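Local coordinates for protein heat-inducible transcription repressor HrcA (Thermotoga maritima, PDB 1STZ) that probably represses class I heat shock genes, the grpE-dnaK-dnaJ and groELS operons, by binding DNA and preventing their heat-shock induction, at residues L266-I275 / K286-Y294; W184-L195 / S210-I220. All blocks are in the same frame, centred on the assembly; numbering follows the deposited sequence.

Contact 1: residues L266-I275 / K286-Y294; sequences LVGEGITVRI and KFAVFSGKY
L266 CD1 rests loosely on V289 CG2. Within the same segment, R274 NE donates to L266 O at 3.0 Å, and the oxygen lies in the guanidinium plane. V267 packs over S291 with its CG2 4.0 Å from S291 OG. A water donates to G268 O and accepts from K293 NZ. A second water accepts from G268 N, donates to G270 O and also bonds T272 OG1 and S291 OG. I271 sets CG2 at the edge of the F290 ring, 4.4 Å from F290 CD2. T272 and S291 form a hydrogen-bonded antiparallel pair, with T272 N to S291 O at 3.2 Å. T272 OG1 and S291 OG share two waters rather than a direct bond. V273 places CG2 anti to its N (CG1 at chi1 73°), over the F290 face, a CH-pi contact at 3.8 Å from the ring centroid. R274 pairs with V289 through two backbone bonds of 2.9 Å, R274 N to V289 O and V289 N to R274 O. I275 CG1 meets A288 CB. This hairpin borders a five-stranded antiparallel sheet. Strand 299-309 flanks 287-296 on its other side, while helices 314-334 and 81-94 pack against the V273 and I275 face.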
# COMPACT_ATOMS: atom_id res chain seq x y z
N LEU A 266 -30.52 -4.97 10.28
CA LEU A 266 -29.81 -3.74 9.99
C LEU A 266 -29.67 -3.48 8.49
O LEU A 266 -29.69 -2.32 8.04
CB LEU A 266 -28.41 -3.76 10.61
CG LEU A 266 -28.34 -3.80 12.13
CD1 LEU A 266 -26.91 -3.96 12.59
CD2 LEU A 266 -28.92 -2.53 12.73
N VAL A 267 -29.54 -4.55 7.73
CA VAL A 267 -29.15 -4.43 6.34
C VAL A 267 -30.39 -4.13 5.47
O VAL A 267 -31.42 -4.78 5.60
CB VAL A 267 -28.28 -5.66 5.88
CG1 VAL A 267 -29.08 -6.96 5.89
CG2 VAL A 267 -27.66 -5.39 4.50
N GLY A 268 -30.28 -3.10 4.65
CA GLY A 268 -31.35 -2.67 3.77
C GLY A 268 -31.07 -3.01 2.31
O GLY A 268 -30.40 -4.00 2.01
N GLU A 269 -31.62 -2.19 1.41
CA GLU A 269 -31.40 -2.31 -0.04
C GLU A 269 -30.23 -1.42 -0.46
O GLU A 269 -30.33 -0.20 -0.44
CB GLU A 269 -32.63 -1.87 -0.83
CG GLU A 269 -33.96 -2.47 -0.38
CD GLU A 269 -35.13 -1.50 -0.57
OE1 GLU A 269 -35.00 -0.31 -0.15
OE2 GLU A 269 -36.17 -1.92 -1.12
N GLY A 270 -29.13 -2.05 -0.86
CA GLY A 270 -27.90 -1.34 -1.15
C GLY A 270 -27.20 -0.89 0.12
O GLY A 270 -27.51 -1.35 1.22
N ILE A 271 -26.27 0.02 -0.03
CA ILE A 271 -25.50 0.50 1.09
C ILE A 271 -26.30 1.55 1.88
O ILE A 271 -26.83 2.48 1.29
CB ILE A 271 -24.16 1.08 0.58
CG1 ILE A 271 -23.35 -0.04 -0.08
CG2 ILE A 271 -23.40 1.75 1.72
CD1 ILE A 271 -22.11 0.43 -0.79
N THR A 272 -26.40 1.36 3.19
CA THR A 272 -27.05 2.33 4.08
C THR A 272 -26.22 2.56 5.34
O THR A 272 -25.30 1.78 5.67
CB THR A 272 -28.47 1.85 4.54
OG1 THR A 272 -28.36 0.59 5.20
CG2 THR A 272 -29.43 1.58 3.36
N VAL A 273 -26.57 3.62 6.05
CA VAL A 273 -26.07 3.83 7.40
C VAL A 273 -27.24 3.93 8.37
O VAL A 273 -28.29 4.44 8.03
CB VAL A 273 -25.15 5.10 7.49
CG1 VAL A 273 -25.97 6.41 7.41
CG2 VAL A 273 -24.34 5.07 8.75
N ARG A 274 -27.07 3.36 9.55
CA ARG A 274 -28.02 3.53 10.65
C ARG A 274 -27.26 4.24 11.77
O ARG A 274 -26.24 3.74 12.23
CB ARG A 274 -28.56 2.18 11.12
CG ARG A 274 -29.54 1.59 10.11
CD ARG A 274 -30.14 0.28 10.54
NE ARG A 274 -31.15 -0.21 9.63
CZ ARG A 274 -32.40 0.23 9.56
NH1 ARG A 274 -32.87 1.18 10.38
NH2 ARG A 274 -33.21 -0.30 8.66
N ILE A 275 -27.74 5.42 12.14
CA ILE A 275 -27.09 6.30 13.11
C ILE A 275 -27.89 6.28 14.41
O ILE A 275 -29.09 6.53 14.42
CB ILE A 275 -26.99 7.75 12.53
CG1 ILE A 275 -26.11 7.77 11.29
CG2 ILE A 275 -26.43 8.71 13.56
CD1 ILE A 275 -26.29 8.98 10.40
N LYS A 286 -24.70 4.91 20.81
CA LYS A 286 -23.46 5.67 20.56
C LYS A 286 -22.81 5.41 19.22
O LYS A 286 -21.86 6.11 18.86
CB LYS A 286 -22.42 5.37 21.63
CG LYS A 286 -22.90 5.68 23.02
CD LYS A 286 -22.83 7.14 23.34
CE LYS A 286 -21.88 7.35 24.52
NZ LYS A 286 -20.48 7.02 24.16
N PHE A 287 -23.30 4.41 18.48
CA PHE A 287 -22.69 3.93 17.23
C PHE A 287 -23.44 4.39 15.98
O PHE A 287 -24.59 4.80 16.06
CB PHE A 287 -22.69 2.40 17.22
CG PHE A 287 -21.81 1.80 18.28
CD1 PHE A 287 -22.32 1.42 19.52
CD2 PHE A 287 -20.46 1.61 18.04
CE1 PHE A 287 -21.51 0.87 20.49
CE2 PHE A 287 -19.63 1.06 19.03
CZ PHE A 287 -20.15 0.68 20.23
N ALA A 288 -22.73 4.34 14.86
CA ALA A 288 -23.29 4.28 13.52
C ALA A 288 -22.82 2.95 12.88
O ALA A 288 -21.68 2.49 13.14
CB ALA A 288 -22.82 5.45 12.72
N VAL A 289 -23.67 2.34 12.07
CA VAL A 289 -23.29 1.16 11.28
C VAL A 289 -23.55 1.36 9.81
O VAL A 289 -24.66 1.67 9.42
CB VAL A 289 -24.16 -0.08 11.57
CG1 VAL A 289 -23.34 -1.36 11.38
CG2 VAL A 289 -24.87 0.02 12.85
N PHE A 290 -22.54 1.16 8.99
CA PHE A 290 -22.71 0.98 7.55
C PHE A 290 -22.90 -0.49 7.27
O PHE A 290 -22.21 -1.33 7.82
CB PHE A 290 -21.51 1.49 6.77
CG PHE A 290 -21.49 2.98 6.59
CD1 PHE A 290 -20.96 3.78 7.55
CD2 PHE A 290 -22.03 3.57 5.46
CE1 PHE A 290 -20.95 5.17 7.40
CE2 PHE A 290 -22.02 4.95 5.31
CZ PHE A 290 -21.46 5.74 6.28
N SER A 291 -23.85 -0.81 6.43
CA SER A 291 -24.06 -2.17 6.04
C SER A 291 -24.37 -2.27 4.56
O SER A 291 -24.80 -1.30 3.92
CB SER A 291 -25.17 -2.79 6.89
OG SER A 291 -26.43 -2.19 6.62
N GLY A 292 -24.11 -3.45 4.02
CA GLY A 292 -24.31 -3.75 2.61
C GLY A 292 -23.94 -5.20 2.35
O GLY A 292 -23.43 -5.89 3.23
N LYS A 293 -24.18 -5.68 1.14
CA LYS A 293 -23.84 -7.04 0.77
C LYS A 293 -22.82 -7.05 -0.35
O LYS A 293 -22.78 -6.13 -1.15
CB LYS A 293 -25.07 -7.80 0.34
CG LYS A 293 -26.19 -7.82 1.35
CD LYS A 293 -27.24 -8.84 0.98
CE LYS A 293 -28.46 -8.77 1.86
NZ LYS A 293 -29.36 -7.68 1.42
N TYR A 294 -22.02 -8.11 -0.40
CA TYR A 294 -21.19 -8.41 -1.55
C TYR A 294 -21.83 -9.59 -2.29
O TYR A 294 -22.49 -10.43 -1.67
CB TYR A 294 -19.72 -8.66 -1.16
CG TYR A 294 -19.42 -9.89 -0.34
CD1 TYR A 294 -18.83 -11.01 -0.92
CD2 TYR A 294 -19.65 -9.91 1.02
CE1 TYR A 294 -18.55 -12.14 -0.16
CE2 TYR A 294 -19.37 -11.04 1.79
CZ TYR A 294 -18.82 -12.14 1.21
OH TYR A 294 -18.54 -13.25 2.00
O HOH W 1 -27.01 -0.14 8.12
O HOH W 2 -31.32 -6.49 2.64
O HOH W 3 -27.52 -1.70 4.18

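Contact 2: residues W184-L195 / S210-I220; sequences WEEIERQLNFLL and SLKGSGFLRLI
Q190 OE1 takes a hydrogen bond from a water at 3.0 Å and lies 3.7 Å from L217 CD2. The same water bonds S214 OG. S214 is the N-cap of the second helix, and its OG accepts a weak bond from L217 N. No direct hydrogen bond crosses between the segments.

The rest is apolar. W184 puts CZ3 over one face of the F216 ring, toward its rim, 3.6 Å from F216 CE1. The two ring planes meet at 53°, so the pair is oblique. F216 CG lies anti to its backbone N (chi1 -171°), which carries the ring toward W184 and I187. I187 CG2 approaches the ring obliquely. L191 and L217 slide past each other in opposite directions, and L191 CD2 to L217 CD1 is tight at 3.5 Å. L191 CD2 also touches I220 CG2. The L194 and L217 side chains cross at about a right angle, with L194 CD1 4.0 Å from L217 CD1. L195 and L211 meet in the same crossed way.

Within helix 184-195, E188 O is gripped by N192 N and N192 ND2, from opposite faces of its carbonyl plane. N192 ND2 also bonds V150 O of strand 149-154. The axes of 184-195 and 215-220 come within 11.9 Å and their directions differ by 54°. L152 of strand 149-154 touches both I187 and F216. Aliphatic and aromatic surfaces therefore hold the two segments together. The one polar link between them runs through a water, from Q190 OE1 to S214 OG.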
# COMPACT_ATOMS: atom_id res chain seq x y z
N TRP A 184 -0.36 -41.47 -2.08
CA TRP A 184 -1.10 -40.22 -2.02
C TRP A 184 -2.05 -40.05 -3.20
O TRP A 184 -3.14 -39.51 -3.05
CB TRP A 184 -0.14 -39.02 -1.90
CG TRP A 184 0.74 -39.12 -0.68
CD1 TRP A 184 2.10 -39.24 -0.66
CD2 TRP A 184 0.31 -39.16 0.68
NE1 TRP A 184 2.54 -39.34 0.64
CE2 TRP A 184 1.46 -39.29 1.49
CE3 TRP A 184 -0.94 -39.09 1.32
CZ2 TRP A 184 1.41 -39.36 2.87
CZ3 TRP A 184 -1.00 -39.15 2.70
CH2 TRP A 184 0.17 -39.28 3.46
N GLU A 185 -1.66 -40.53 -4.38
CA GLU A 185 -2.52 -40.46 -5.56
C GLU A 185 -3.84 -41.22 -5.36
O GLU A 185 -4.91 -40.77 -5.80
CB GLU A 185 -1.80 -41.01 -6.80
CG GLU A 185 -2.29 -40.39 -8.10
CD GLU A 185 -1.48 -40.81 -9.31
OE1 GLU A 185 -1.04 -41.97 -9.36
OE2 GLU A 185 -1.29 -39.96 -10.20
N GLU A 186 -3.75 -42.38 -4.71
CA GLU A 186 -4.91 -43.22 -4.44
C GLU A 186 -5.77 -42.63 -3.33
O GLU A 186 -6.99 -42.67 -3.41
CB GLU A 186 -4.49 -44.64 -4.07
CG GLU A 186 -3.95 -45.46 -5.24
CD GLU A 186 -3.64 -46.90 -4.88
OE1 GLU A 186 -3.04 -47.61 -5.72
OE2 GLU A 186 -3.98 -47.33 -3.76
N ILE A 187 -5.12 -42.08 -2.30
CA ILE A 187 -5.86 -41.45 -1.21
C ILE A 187 -6.62 -40.23 -1.72
O ILE A 187 -7.71 -39.93 -1.25
CB ILE A 187 -4.93 -41.14 -0.01
CG1 ILE A 187 -4.57 -42.45 0.70
CG2 ILE A 187 -5.61 -40.21 0.98
CD1 ILE A 187 -3.49 -42.31 1.74
N GLU A 188 -6.06 -39.54 -2.70
CA GLU A 188 -6.71 -38.37 -3.28
C GLU A 188 -7.93 -38.81 -4.06
O GLU A 188 -8.94 -38.12 -4.07
CB GLU A 188 -5.74 -37.64 -4.20
CG GLU A 188 -6.27 -36.35 -4.83
CD GLU A 188 -5.21 -35.70 -5.70
OE1 GLU A 188 -4.68 -36.38 -6.59
OE2 GLU A 188 -4.88 -34.51 -5.48
N ARG A 189 -7.81 -39.95 -4.74
CA ARG A 189 -8.95 -40.50 -5.44
C ARG A 189 -10.06 -40.79 -4.45
O ARG A 189 -11.19 -40.37 -4.66
CB ARG A 189 -8.58 -41.76 -6.21
CG ARG A 189 -7.87 -41.49 -7.50
CD ARG A 189 -7.26 -42.74 -8.08
NE ARG A 189 -6.41 -42.46 -9.23
CZ ARG A 189 -5.33 -43.15 -9.56
NH1 ARG A 189 -4.94 -44.21 -8.84
NH2 ARG A 189 -4.63 -42.80 -10.62
N GLN A 190 -9.72 -41.49 -3.38
CA GLN A 190 -10.68 -41.81 -2.31
C GLN A 190 -11.37 -40.56 -1.80
O GLN A 190 -12.59 -40.53 -1.70
CB GLN A 190 -9.98 -42.52 -1.15
CG GLN A 190 -10.93 -43.08 -0.11
CD GLN A 190 -10.24 -43.84 1.00
OE1 GLN A 190 -9.24 -43.38 1.56
NE2 GLN A 190 -10.78 -45.00 1.35
N LEU A 191 -10.59 -39.53 -1.48
CA LEU A 191 -11.13 -38.28 -0.97
C LEU A 191 -12.11 -37.63 -1.96
O LEU A 191 -13.16 -37.14 -1.57
CB LEU A 191 -10.00 -37.29 -0.62
CG LEU A 191 -9.11 -37.68 0.57
CD1 LEU A 191 -7.88 -36.78 0.63
CD2 LEU A 191 -9.88 -37.59 1.86
N ASN A 192 -11.76 -37.65 -3.25
CA ASN A 192 -12.61 -37.08 -4.29
C ASN A 192 -13.93 -37.84 -4.51
O ASN A 192 -14.97 -37.23 -4.75
CB ASN A 192 -11.84 -36.92 -5.61
CG ASN A 192 -11.09 -35.60 -5.67
OD1 ASN A 192 -11.71 -34.55 -5.76
ND2 ASN A 192 -9.76 -35.65 -5.59
N PHE A 193 -13.89 -39.16 -4.39
CA PHE A 193 -15.10 -39.98 -4.47
C PHE A 193 -16.06 -39.62 -3.35
O PHE A 193 -17.26 -39.52 -3.58
CB PHE A 193 -14.77 -41.47 -4.34
CG PHE A 193 -13.98 -42.03 -5.49
CD1 PHE A 193 -13.31 -43.24 -5.35
CD2 PHE A 193 -13.91 -41.35 -6.72
CE1 PHE A 193 -12.58 -43.76 -6.40
CE2 PHE A 193 -13.19 -41.89 -7.78
CZ PHE A 193 -12.53 -43.09 -7.62
N LEU A 194 -15.51 -39.42 -2.15
CA LEU A 194 -16.30 -39.17 -0.94
C LEU A 194 -16.82 -37.75 -0.82
O LEU A 194 -17.89 -37.53 -0.25
CB LEU A 194 -15.44 -39.45 0.29
CG LEU A 194 -15.04 -40.91 0.50
CD1 LEU A 194 -14.00 -41.02 1.61
CD2 LEU A 194 -16.27 -41.77 0.82
N LEU A 195 -16.06 -36.79 -1.33
CA LEU A 195 -16.28 -35.39 -1.01
C LEU A 195 -16.75 -34.52 -2.16
O LEU A 195 -17.38 -33.49 -1.93
CB LEU A 195 -15.00 -34.80 -0.44
CG LEU A 195 -14.61 -35.32 0.94
CD1 LEU A 195 -13.31 -34.69 1.35
CD2 LEU A 195 -15.69 -35.02 1.96
N SER A 210 -18.07 -41.96 6.44
CA SER A 210 -16.88 -42.68 5.98
C SER A 210 -15.54 -41.95 6.20
O SER A 210 -14.49 -42.55 6.03
CB SER A 210 -17.02 -43.06 4.51
OG SER A 210 -17.28 -41.92 3.73
N LEU A 211 -15.57 -40.66 6.57
CA LEU A 211 -14.33 -39.94 6.86
C LEU A 211 -13.60 -40.39 8.15
O LEU A 211 -12.41 -40.10 8.31
CB LEU A 211 -14.57 -38.42 6.90
CG LEU A 211 -14.73 -37.69 5.56
CD1 LEU A 211 -14.79 -36.19 5.79
CD2 LEU A 211 -13.63 -38.03 4.58
N LYS A 212 -14.27 -41.12 9.04
CA LYS A 212 -13.64 -41.58 10.29
C LYS A 212 -13.02 -42.99 10.19
O LYS A 212 -12.53 -43.52 11.18
CB LYS A 212 -14.64 -41.51 11.45
CG LYS A 212 -14.76 -40.12 12.06
CD LYS A 212 -15.47 -40.12 13.42
CE LYS A 212 -15.31 -38.77 14.13
NZ LYS A 212 -15.71 -37.58 13.31
N GLY A 213 -13.00 -43.56 8.98
CA GLY A 213 -12.53 -44.92 8.76
C GLY A 213 -11.03 -45.14 8.83
O GLY A 213 -10.57 -46.27 8.90
N SER A 214 -10.26 -44.05 8.80
CA SER A 214 -8.80 -44.11 8.99
C SER A 214 -8.27 -42.83 9.65
O SER A 214 -8.99 -41.84 9.78
CB SER A 214 -8.09 -44.34 7.65
OG SER A 214 -8.00 -43.12 6.92
N GLY A 215 -7.01 -42.86 10.06
CA GLY A 215 -6.40 -41.76 10.79
C GLY A 215 -6.17 -40.53 9.93
O GLY A 215 -6.36 -39.41 10.39
N PHE A 216 -5.75 -40.75 8.69
CA PHE A 216 -5.52 -39.65 7.76
C PHE A 216 -6.83 -39.00 7.33
O PHE A 216 -6.91 -37.79 7.19
CB PHE A 216 -4.73 -40.11 6.53
CG PHE A 216 -4.29 -38.98 5.64
CD1 PHE A 216 -3.17 -38.22 5.96
CD2 PHE A 216 -5.02 -38.64 4.51
CE1 PHE A 216 -2.77 -37.17 5.17
CE2 PHE A 216 -4.63 -37.58 3.71
CZ PHE A 216 -3.51 -36.84 4.04
N LEU A 217 -7.85 -39.83 7.12
CA LEU A 217 -9.18 -39.35 6.74
C LEU A 217 -9.81 -38.51 7.85
O LEU A 217 -10.55 -37.57 7.58
CB LEU A 217 -10.08 -40.53 6.35
CG LEU A 217 -10.02 -41.00 4.89
CD1 LEU A 217 -10.92 -40.13 4.01
CD2 LEU A 217 -8.61 -40.97 4.32
N ARG A 218 -9.49 -38.85 9.10
CA ARG A 218 -9.93 -38.08 10.27
C ARG A 218 -9.26 -36.71 10.29
O ARG A 218 -9.85 -35.72 10.71
CB ARG A 218 -9.59 -38.83 11.56
CG ARG A 218 -10.69 -38.87 12.62
CD ARG A 218 -10.42 -39.89 13.74
NE ARG A 218 -10.03 -41.18 13.18
CZ ARG A 218 -9.28 -42.10 13.78
NH1 ARG A 218 -8.82 -41.91 15.02
NH2 ARG A 218 -9.00 -43.23 13.15
N LEU A 219 -7.99 -36.68 9.87
CA LEU A 219 -7.24 -35.43 9.77
C LEU A 219 -7.94 -34.52 8.77
O LEU A 219 -8.18 -33.35 9.07
CB LEU A 219 -5.80 -35.70 9.31
CG LEU A 219 -4.66 -34.78 9.77
CD1 LEU A 219 -3.48 -34.83 8.77
CD2 LEU A 219 -5.09 -33.35 10.00
N ILE A 220 -8.27 -35.06 7.60
CA ILE A 220 -8.93 -34.28 6.55
C ILE A 220 -10.26 -33.72 7.02
O ILE A 220 -10.58 -32.57 6.72
CB ILE A 220 -9.08 -35.12 5.23
CG1 ILE A 220 -7.96 -34.78 4.24
CG2 ILE A 220 -10.43 -34.85 4.54
CD1 ILE A 220 -6.58 -35.15 4.72
O HOH W 4 -7.21 -43.62 3.80

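From the N terminus, the chain first passes through helix 81-94, which later meets contact 1. Contact 2 comes next. It closes the loop of 14 residues that holds helix 200-205, and it seats helices 184-195 and 215-224 together against strands 149-154 and 159-166 of the three-stranded sheet. Contact 1 then closes the hairpin connection 276-286 between strands 272-275 and 287-296, at one border of the five-stranded sheet. The two contacts are in series, neither nested nor crossed. The centres of contact 1 and contact 2 are about 43 Å apart. Contact 1 pairs strands within one sheet, whereas contact 2 joins two helices that lie on the other. Both belong to the C-terminal part of HrcA.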